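DsbA-like disulfide oxidoreductase (Wolbachia endosymbiont of Drosophila melanogaster, PDB 6EEZ) is a thioredoxin-fold thiol-disulfide exchange protein that acts as a disulfide isomerase, rearranging disulfide bonds in its substrates. Local coordinates at residues D117-N121 / I122-E126; R148-V151 / R152-V156; G171-D174 / L175-R179. All coordinates share one frame; numbering follows the deposited sequence.

Interaction 1 of 3, residues D117-N121 / I122-E126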
loop_
_atom_site.group_PDB
_atom_site.type_symbol
_atom_site.label_atom_id
_atom_site.label_comp_id
_atom_site.label_asym_id
_atom_site.label_seq_id
_atom_site.Cartn_x
_atom_site.Cartn_y
_atom_site.Cartn_z
ATOM N N ASP A 117 2.480 4.912 19.975
ATOM C CA ASP A 117 2.040 6.300 19.943
ATOM C C ASP A 117 1.086 6.517 18.772
ATOM O O ASP A 117 0.124 7.267 18.882
ATOM C CB ASP A 117 3.230 7.257 19.825
ATOM C CG ASP A 117 4.173 7.169 21.000
ATOM O OD1 ASP A 117 3.720 6.852 22.126
ATOM O OD2 ASP A 117 5.379 7.426 20.790
ATOM N N ILE A 118 1.350 5.848 17.654
ATOM C CA ILE A 118 0.504 5.985 16.480
ATOM C C ILE A 118 -0.814 5.232 16.674
ATOM O O ILE A 118 -1.879 5.726 16.315
ATOM C CB ILE A 118 1.221 5.480 15.207
ATOM C CG1 ILE A 118 2.358 6.432 14.832
ATOM C CG2 ILE A 118 0.226 5.337 14.030
ATOM C CD1 ILE A 118 3.180 5.986 13.602
ATOM N N VAL A 119 -0.742 4.033 17.239
ATOM C CA VAL A 119 -1.938 3.233 17.444
ATOM C C VAL A 119 -2.860 3.937 18.437
ATOM O O VAL A 119 -4.080 3.797 18.376
ATOM C CB VAL A 119 -1.589 1.819 17.943
ATOM C CG1 VAL A 119 -2.833 1.030 18.243
ATOM C CG2 VAL A 119 -0.783 1.078 16.895
ATOM N N LYS A 120 -2.276 4.717 19.338
ATOM C CA LYS A 120 -3.066 5.480 20.292
ATOM C C LYS A 120 -3.712 6.712 19.678
ATOM O O LYS A 120 -4.856 7.037 19.995
ATOM C CB LYS A 120 -2.206 5.913 21.479
ATOM C CG LYS A 120 -1.619 4.771 22.284
ATOM C CD LYS A 120 -2.671 3.760 22.714
ATOM C CE LYS A 120 -2.076 2.728 23.642
ATOM N NZ LYS A 120 -1.492 3.349 24.884
ATOM N N ASN A 121 -2.978 7.422 18.825
ATOM C CA ASN A 121 -3.482 8.684 18.283
ATOM C C ASN A 121 -4.623 8.486 17.282
ATOM O O ASN A 121 -5.338 9.437 16.946
ATOM C CB ASN A 121 -2.345 9.461 17.625
ATOM C CG ASN A 121 -1.333 9.970 18.627
ATOM O OD1 ASN A 121 -1.675 10.300 19.770
ATOM N ND2 ASN A 121 -0.082 10.040 18.211
ATOM N N ILE A 122 -4.800 7.252 16.815
ATOM C CA ILE A 122 -5.840 6.968 15.827
ATOM C C ILE A 122 -7.049 6.251 16.430
ATOM O O ILE A 122 -7.941 5.826 15.695
ATOM C CB ILE A 122 -5.277 6.136 14.657
ATOM C CG1 ILE A 122 -4.840 4.746 15.124
ATOM C CG2 ILE A 122 -4.116 6.880 14.018
ATOM C CD1 ILE A 122 -4.417 3.824 13.965
ATOM N N GLY A 123 -7.075 6.114 17.752
ATOM C CA GLY A 123 -8.267 5.665 18.451
ATOM C C GLY A 123 -8.301 4.207 18.883
ATOM O O GLY A 123 -9.310 3.746 19.426
ATOM N N ILE A 124 -7.201 3.489 18.672
ATOM C CA ILE A 124 -7.139 2.061 18.974
ATOM C C ILE A 124 -6.475 1.746 20.324
ATOM O O ILE A 124 -5.435 2.299 20.662
ATOM C CB ILE A 124 -6.403 1.324 17.822
ATOM C CG1 ILE A 124 -7.391 1.073 16.684
ATOM C CG2 ILE A 124 -5.803 -0.024 18.272
ATOM C CD1 ILE A 124 -6.754 0.733 15.400
ATOM N N ASP A 125 -7.083 0.841 21.087
ATOM C CA ASP A 125 -6.595 0.493 22.420
ATOM C C ASP A 125 -5.419 -0.477 22.356
ATOM O O ASP A 125 -5.417 -1.411 21.553
ATOM C CB ASP A 125 -7.742 -0.101 23.249
ATOM C CG ASP A 125 -7.262 -0.982 24.395
ATOM O OD1 ASP A 125 -7.066 -0.475 25.522
ATOM O OD2 ASP A 125 -7.108 -2.198 24.159
ATOM N N GLU A 126 -4.418 -0.247 23.200
ATOM C CA GLU A 126 -3.196 -1.049 23.174
ATOM C C GLU A 126 -3.478 -2.548 23.246
ATOM O O GLU A 126 -2.818 -3.335 22.570
ATOM C CB GLU A 126 -2.267 -0.647 24.321
ATOM C CG GLU A 126 -1.087 -1.585 24.533
ATOM C CD GLU A 126 0.008 -0.958 25.378
ATOM O OE1 GLU A 126 1.101 -1.554 25.461
ATOM O OE2 GLU A 126 -0.219 0.132 25.950
#
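A Schellman motif ends helix 112-121, and G123, with its positive phi of 101°, is the C' residue that turns the chain out of the helix. Two backbone bonds define it. I124 N reaches back to V119 O at 3.2 Å, approaching almost head-on to the carbonyl, with a C=O...N angle of 172°. Inside that loop G123 N bonds K120 O at 3.3 Å; its N-H is fairly straight, but the nitrogen sits above the carbonyl plane instead of on a lone pair. One residue earlier, I122 N still points at I118 O, though this last helical bond is weak.

The side chains follow the reversal. V119 sends CG1 anti to its backbone N (chi1 176°), which places that methyl 3.6 Å from I124 CB, the two side chains meeting at a slant. F129 of the next helix packs on both of them. I122 CG1 lies against the last helical carbonyls, 3.3 Å from I118 O and 3.5 Å from V119 O, and its side chain also rests on D98 and F99 of helix 96-105. The K120 chain, bent at chi2 and chi4, curls past the turn and lays CE 3.4 Å from E126 CB; the extended E126 chain then carries OE2 to 3.6 Å from K120 NZ, a long salt bridge. D125, the N-cap of helix 126-135, uses OD2 to bond D128 N.

The apolar V119-I124 contact on the buried side and the K120-E126 pair on the solvent side thus span the same turn. Being long, the salt bridge is probably a weak electrostatic tie between the two helices, although E126, in the first turn of helix 126-135, should suit that helix end.

Interaction 2 of 3, residues R148-V151 / R152-V156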
loop_
_atom_site.group_PDB
_atom_site.type_symbol
_atom_site.label_atom_id
_atom_site.label_comp_id
_atom_site.label_asym_id
_atom_site.label_seq_id
_atom_site.Cartn_x
_atom_site.Cartn_y
_atom_site.Cartn_z
ATOM N N ARG A 148 5.606 -9.343 -1.073
ATOM C CA ARG A 148 7.017 -9.326 -1.409
ATOM C C ARG A 148 7.284 -10.137 -2.683
ATOM O O ARG A 148 8.040 -9.715 -3.551
ATOM C CB ARG A 148 7.854 -9.880 -0.258
ATOM C CG ARG A 148 7.991 -8.926 0.908
ATOM C CD ARG A 148 8.621 -9.643 2.094
ATOM N NE ARG A 148 9.198 -8.688 3.039
ATOM C CZ ARG A 148 9.681 -9.020 4.229
ATOM N NH1 ARG A 148 9.640 -10.290 4.625
ATOM N NH2 ARG A 148 10.217 -8.085 5.014
ATOM N N LEU A 149 6.669 -11.309 -2.784
ATOM C CA LEU A 149 6.843 -12.145 -3.963
ATOM C C LEU A 149 6.266 -11.448 -5.201
ATOM O O LEU A 149 6.839 -11.534 -6.297
ATOM C CB LEU A 149 6.185 -13.506 -3.750
ATOM C CG LEU A 149 7.024 -14.495 -2.945
ATOM C CD1 LEU A 149 6.164 -15.612 -2.357
ATOM C CD2 LEU A 149 8.124 -15.095 -3.819
ATOM N N LEU A 150 5.143 -10.746 -5.015
ATOM C CA LEU A 150 4.539 -10.011 -6.106
ATOM C C LEU A 150 5.467 -8.903 -6.574
ATOM O O LEU A 150 5.665 -8.737 -7.782
ATOM C CB LEU A 150 3.176 -9.422 -5.702
ATOM C CG LEU A 150 2.395 -8.751 -6.831
ATOM C CD1 LEU A 150 2.224 -9.685 -8.014
ATOM C CD2 LEU A 150 1.021 -8.306 -6.331
ATOM N N VAL A 151 6.015 -8.121 -5.639
ATOM C CA VAL A 151 7.047 -7.146 -6.003
ATOM C C VAL A 151 8.193 -7.831 -6.770
ATOM O O VAL A 151 8.663 -7.281 -7.758
ATOM C CB VAL A 151 7.621 -6.410 -4.773
ATOM C CG1 VAL A 151 8.866 -5.621 -5.165
ATOM C CG2 VAL A 151 6.546 -5.485 -4.116
ATOM N N ARG A 152 8.642 -9.006 -6.330
ATOM C CA ARG A 152 9.693 -9.716 -7.064
ATOM C C ARG A 152 9.210 -10.070 -8.480
ATOM O O ARG A 152 9.923 -9.842 -9.449
ATOM C CB ARG A 152 10.138 -10.998 -6.347
ATOM C CG ARG A 152 10.792 -10.797 -4.995
ATOM C CD ARG A 152 12.235 -10.326 -5.107
ATOM N NE ARG A 152 13.140 -11.259 -5.779
ATOM C CZ ARG A 152 13.857 -12.207 -5.170
ATOM N NH1 ARG A 152 13.758 -12.388 -3.866
ATOM N NH2 ARG A 152 14.680 -12.993 -5.868
ATOM N N ASP A 153 7.998 -10.610 -8.589
ATOM C CA ASP A 153 7.473 -11.070 -9.885
ATOM C C ASP A 153 7.301 -9.940 -10.888
ATOM O O ASP A 153 7.425 -10.139 -12.099
ATOM C CB ASP A 153 6.128 -11.775 -9.703
ATOM C CG ASP A 153 6.261 -13.123 -9.046
ATOM O OD1 ASP A 153 7.365 -13.711 -9.115
ATOM O OD2 ASP A 153 5.266 -13.597 -8.456
ATOM N N LEU A 154 7.030 -8.751 -10.379
ATOM C CA LEU A 154 6.835 -7.595 -11.226
ATOM C C LEU A 154 8.176 -6.976 -11.564
ATOM O O LEU A 154 8.254 -6.116 -12.420
ATOM C CB LEU A 154 5.899 -6.577 -10.540
ATOM C CG LEU A 154 4.410 -6.980 -10.450
ATOM C CD1 LEU A 154 3.600 -5.994 -9.625
ATOM C CD2 LEU A 154 3.792 -7.119 -11.834
ATOM N N GLY A 155 9.233 -7.397 -10.865
ATOM C CA GLY A 155 10.599 -7.030 -11.206
ATOM C C GLY A 155 11.006 -5.568 -11.093
ATOM O O GLY A 155 12.043 -5.170 -11.615
ATOM N N VAL A 156 10.212 -4.768 -10.397
ATOM C CA VAL A 156 10.508 -3.348 -10.227
ATOM C C VAL A 156 11.807 -3.110 -9.442
ATOM O O VAL A 156 12.613 -2.252 -9.813
ATOM C CB VAL A 156 9.356 -2.626 -9.512
ATOM C CG1 VAL A 156 9.703 -1.164 -9.310
ATOM C CG2 VAL A 156 8.063 -2.763 -10.317
#
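L150 and L154 lie side by side one helical turn apart, pointing the same way, and meet where L150 CG stands 4.1 Å from L154 CD1. The two get there by different torsions: L150 turns CG anti to its backbone N (chi1 -174°), whereas L154 has CG anti to its carbonyl carbon (chi1 -72°), which folds it back over L150 O, 3.4 Å from L154 CG. D153 does much the same on the neighbouring face, its carboxylate carbon CG lying 3.2 Å from L149 O. R152 leans back as well, CG resting 3.3 Å from R148 O before the chain bends at chi2 and chi3 and leads off.

All of this rides on the last turns of helix 137-154, the long helix whose inner face packs against the sheet of the thioredoxin fold: L150 and V151 touch F40 of strand 36-41, and L154 reaches F161 and I163 of strand 161-164. R148 NE bonds P72 O, tying the helix to a loop. The backbone bonds run R152 N to R148 O, D153 N to L149 O at 2.7 Å, and L154 N to L150 O. G155 N bonds R152 O at 2.9 Å, while its bond to V151 O, at 3.2 Å and bent to 127°, is weak. Beyond it G155, with positive phi, leaves the helix, and V156 packs on F161, L168 and V170.

Interaction 3 of 3, residues G171-D174 / L175-R179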
loop_
_atom_site.group_PDB
_atom_site.type_symbol
_atom_site.label_atom_id
_atom_site.label_comp_id
_atom_site.label_asym_id
_atom_site.label_seq_id
_atom_site.Cartn_x
_atom_site.Cartn_y
_atom_site.Cartn_z
ATOM N N GLY A 171 8.318 5.003 -8.689
ATOM C CA GLY A 171 8.894 6.152 -7.998
ATOM C C GLY A 171 7.868 7.241 -7.668
ATOM O O GLY A 171 6.672 6.976 -7.607
ATOM N N ALA A 172 8.346 8.464 -7.448
ATOM C CA ALA A 172 7.489 9.579 -7.056
ATOM C C ALA A 172 6.838 10.200 -8.270
ATOM O O ALA A 172 7.238 11.263 -8.725
ATOM C CB ALA A 172 8.272 10.623 -6.313
ATOM N N THR A 173 5.825 9.533 -8.778
ATOM C CA THR A 173 5.125 9.987 -9.960
ATOM C C THR A 173 4.307 11.210 -9.652
ATOM O O THR A 173 3.579 11.228 -8.672
ATOM C CB THR A 173 4.179 8.901 -10.500
ATOM O OG1 THR A 173 4.898 7.671 -10.614
ATOM C CG2 THR A 173 3.613 9.300 -11.842
ATOM N N ASP A 174 4.404 12.214 -10.509
ATOM C CA ASP A 174 3.588 13.414 -10.375
ATOM C C ASP A 174 2.098 13.081 -10.381
ATOM O O ASP A 174 1.634 12.211 -11.134
ATOM C CB ASP A 174 3.908 14.399 -11.499
ATOM C CG ASP A 174 5.304 15.006 -11.365
ATOM O OD1 ASP A 174 5.812 15.094 -10.218
ATOM O OD2 ASP A 174 5.884 15.414 -12.400
ATOM N N LEU A 175 1.360 13.796 -9.543
ATOM C CA LEU A 175 -0.074 13.581 -9.372
ATOM C C LEU A 175 -0.861 13.766 -10.670
ATOM O O LEU A 175 -1.804 13.027 -10.930
ATOM C CB LEU A 175 -0.620 14.537 -8.298
ATOM C CG LEU A 175 -2.084 14.347 -7.881
ATOM C CD1 LEU A 175 -2.378 12.899 -7.530
ATOM C CD2 LEU A 175 -2.445 15.278 -6.689
ATOM N N ASN A 176 -0.463 14.741 -11.483
ATOM C CA ASN A 176 -1.179 15.048 -12.716
ATOM C C ASN A 176 -1.109 13.911 -13.731
ATOM O O ASN A 176 -2.006 13.747 -14.548
ATOM C CB ASN A 176 -0.632 16.337 -13.345
ATOM C CG ASN A 176 0.820 16.208 -13.777
ATOM O OD1 ASN A 176 1.713 16.052 -12.947
ATOM N ND2 ASN A 176 1.068 16.295 -15.081
ATOM N N VAL A 177 -0.045 13.120 -13.675
ATOM C CA VAL A 177 0.103 11.983 -14.583
ATOM C C VAL A 177 -0.834 10.876 -14.168
ATOM O O VAL A 177 -1.515 10.265 -14.996
ATOM C CB VAL A 177 1.533 11.469 -14.593
ATOM C CG1 VAL A 177 1.658 10.160 -15.414
ATOM C CG2 VAL A 177 2.444 12.543 -15.128
ATOM N N LEU A 178 -0.864 10.620 -12.872
ATOM C CA LEU A 178 -1.780 9.649 -12.321
ATOM C C LEU A 178 -3.230 10.049 -12.595
ATOM O O LEU A 178 -4.046 9.208 -12.957
ATOM C CB LEU A 178 -1.543 9.493 -10.823
ATOM C CG LEU A 178 -0.128 9.069 -10.400
ATOM C CD1 LEU A 178 -0.112 8.917 -8.886
ATOM C CD2 LEU A 178 0.380 7.756 -11.066
ATOM N N ARG A 179 -3.545 11.335 -12.471
ATOM C CA ARG A 179 -4.931 11.791 -12.655
ATOM C C ARG A 179 -5.420 11.654 -14.103
ATOM O O ARG A 179 -6.575 11.308 -14.340
ATOM C CB ARG A 179 -5.092 13.254 -12.193
ATOM C CG ARG A 179 -5.311 13.399 -10.686
ATOM C CD ARG A 179 -5.456 14.845 -10.246
ATOM N NE ARG A 179 -5.927 14.939 -8.856
ATOM C CZ ARG A 179 -5.859 16.042 -8.108
ATOM N NH1 ARG A 179 -5.332 17.149 -8.609
ATOM N NH2 ARG A 179 -6.300 16.028 -6.857
#
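D174 is the N-cap of helix 175-185, straight after the loop that leaves strand 167-170, and its carbonyl takes N-H groups from V177 and L178. The D174 carboxylate makes no capping bond. V177 N lies 3.2 Å from D174 O, well above the carbonyl plane, and L178 N approaches the same oxygen in a nearly straight but weak bond of 3.4 Å.

T173, just before the cap, turns its side chain onto the helix. Its CG2 stands anti to the backbone N, and this puts the methyl 3.7 Å from L178 CD2, the two side chains inclined to one another. V177 flanks the same methyl, CB 4.1 Å from T173 CG2. Both V177 and L178 continue onto F169 of strand 167-170, and L178 also meets L162 and I164 of strand 161-164, so the methyl joins the edge of an apolar layer between helix and sheet.

On the outer side D174 and N176 run alongside each other, carboxylate and amide planes 30° apart. N176 has CG between its backbone N and carbonyl carbon (chi1 64°), bringing OD1 to 3.1 Å from D174 CB. Further round, L175 CD2 sits 3.8 Å above the centre of the R179 guanidinium, while R179 NE makes a salt bridge to D61.

One carbonyl shared by two N-H groups, one bond weak, and the packing of the T173 methyl on L178 join the loop to the first turn; the D174 carboxylate, though not bonded there, would still be expected to suit the positive end of the helix dipole.

In the fold
Following the chain from the N terminus, interaction 1 comes first, turning between helices 112-121 and 126-135 in the helical part that interrupts the thioredoxin fold. After helix 126-135 the chain enters helix 137-154, whose end carries interaction 2 on the opposite side of the chain's centre, some 32 Å away between centres. Strands 161-164 and 167-170 then lead to interaction 3 at the start of helix 175-185. All three are local contacts in series, neither nested nor crossing: a helix-to-helix turn, a helix C-terminal end and a helix start. Interactions 2 and 3 approach to about 6 Å at their nearest atoms without touching; strands 161-164 and 167-170 link them, since both contacts send side chains onto those strands.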